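Local atomic coordinates of fusolin (Anomala cuprea entomopoxvirus, PDB entry 4YN1), a protein that forms the crystalline spindles of an insect poxvirus, which enhance virulence, and probably acts on chitin, as its kinship with lytic polysaccharide mono-oxygenases suggests. Residues A36-Q39 with Y40-K44. Numbering follows the deposited sequence.
Sequences AAYQ and YVFNK
Tyr38 lies alongside Phe42 one turn further along helix 32-47, the two rings meeting obliquely with CE1 of Tyr38 4.2 Å from CD1 of Phe42. Spaced four residues apart, both leave the same flank of the helix, and with each CG anti to its backbone N (chi1 -178° and -176°) the rings run side by side. This flank faces helix 52-64, the next helix in the helical part of this mono-oxygenase-like protein, where Tyr38 packs on Ala59 and Gln60, Phe42 on Ala55 and Val41 on Met62. In the backbone between the rings, the amide N of Phe42 gives a nearly straight hydrogen bond to Tyr38 O at 2.9 Å, and CB of Phe42 rests 3.4 Å from the same oxygen. The neighbouring i to i+4 bonds are uneven: Tyr40 N reaches Ala36 O at 2.9 Å, whereas Val41 N to Ala37 O is stretched to 3.4 Å and weak. Gln39 O accepts a hydrogen bond from the backbone N of Asn43 at 2.8 Å, and the Asn43 side chain folds back toward this carbonyl, its CG 3.4 Å from Gln39 O. It lies there because Asn43 CG sits beside its own backbone N, chi1 -71°. Gln39, partly exposed, sends NE2 to the carbonyl of Glu25; the buried Tyr38 ends in a hydroxyl hydrogen-bonded to the carbonyl of Pro24. The helix is thus amphipathic, its aromatic flank packed against helix 52-64 and, at Tyr38, Ile29, while the two polar ends tie it to the preceding loop, satisfying the phenol oxygen of a buried tyrosine.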
# COMPACT_ATOMS: atom_id res chain seq x y z
N ALA A 36 -5.72 -4.04 13.77
CA ALA A 36 -5.27 -2.81 14.40
C ALA A 36 -5.74 -1.56 13.64
O ALA A 36 -6.18 -0.59 14.26
CB ALA A 36 -3.76 -2.81 14.53
N ALA A 37 -5.69 -1.59 12.31
CA ALA A 37 -6.20 -0.49 11.48
C ALA A 37 -7.67 -0.23 11.77
O ALA A 37 -8.05 0.91 11.99
CB ALA A 37 -6.01 -0.79 10.02
N TYR A 38 -8.47 -1.28 11.74
CA TYR A 38 -9.92 -1.18 11.99
C TYR A 38 -10.18 -0.61 13.39
O TYR A 38 -10.92 0.37 13.56
CB TYR A 38 -10.52 -2.58 11.89
CG TYR A 38 -12.01 -2.59 12.09
CD1 TYR A 38 -12.56 -2.62 13.36
CD2 TYR A 38 -12.87 -2.60 11.00
CE1 TYR A 38 -13.95 -2.62 13.55
CE2 TYR A 38 -14.25 -2.69 11.18
CZ TYR A 38 -14.79 -2.65 12.45
OH TYR A 38 -16.16 -2.67 12.58
N GLN A 39 -9.53 -1.22 14.37
CA GLN A 39 -9.71 -0.84 15.76
C GLN A 39 -9.26 0.56 16.06
O GLN A 39 -9.89 1.22 16.87
CB GLN A 39 -9.11 -1.89 16.67
CG GLN A 39 -9.95 -3.15 16.62
CD GLN A 39 -9.45 -4.26 17.49
OE1 GLN A 39 -8.29 -4.29 17.89
NE2 GLN A 39 -10.32 -5.24 17.73
N TYR A 40 -8.25 1.05 15.35
CA TYR A 40 -7.79 2.42 15.50
C TYR A 40 -8.90 3.40 15.14
O TYR A 40 -9.18 4.37 15.86
CB TYR A 40 -6.56 2.63 14.58
CG TYR A 40 -6.00 4.02 14.62
CD1 TYR A 40 -5.05 4.38 15.56
CD2 TYR A 40 -6.49 5.01 13.77
CE1 TYR A 40 -4.60 5.68 15.67
CE2 TYR A 40 -6.01 6.32 13.85
CZ TYR A 40 -5.08 6.65 14.82
OH TYR A 40 -4.62 7.93 14.95
N VAL A 41 -9.53 3.18 13.99
CA VAL A 41 -10.60 4.08 13.55
C VAL A 41 -11.82 3.93 14.45
O VAL A 41 -12.45 4.92 14.82
CB VAL A 41 -10.94 3.83 12.06
CG1 VAL A 41 -12.18 4.62 11.63
CG2 VAL A 41 -9.74 4.21 11.20
N PHE A 42 -12.15 2.69 14.79
CA PHE A 42 -13.29 2.39 15.66
C PHE A 42 -13.11 3.13 16.99
O PHE A 42 -13.98 3.90 17.39
CB PHE A 42 -13.38 0.89 15.89
CG PHE A 42 -14.57 0.43 16.70
CD1 PHE A 42 -15.79 0.17 16.10
CD2 PHE A 42 -14.45 0.20 18.06
CE1 PHE A 42 -16.87 -0.31 16.84
CE2 PHE A 42 -15.55 -0.23 18.82
CZ PHE A 42 -16.75 -0.47 18.21
N ASN A 43 -11.93 2.97 17.63
CA ASN A 43 -11.63 3.67 18.89
C ASN A 43 -11.50 5.19 18.75
O ASN A 43 -11.85 5.92 19.69
CB ASN A 43 -10.39 3.08 19.55
CG ASN A 43 -10.65 1.72 20.10
OD1 ASN A 43 -11.78 1.26 20.20
ND2 ASN A 43 -9.60 1.03 20.45
N LYS A 44 -11.07 5.69 17.59
CA LYS A 44 -11.00 7.13 17.35
C LYS A 44 -12.43 7.71 17.35
O LYS A 44 -12.67 8.74 17.98
CB LYS A 44 -10.32 7.44 16.02
CG LYS A 44 -10.07 8.89 15.70
CD LYS A 44 -9.17 8.99 14.46
CE LYS A 44 -9.14 10.36 13.84
NZ LYS A 44 -8.27 10.37 12.64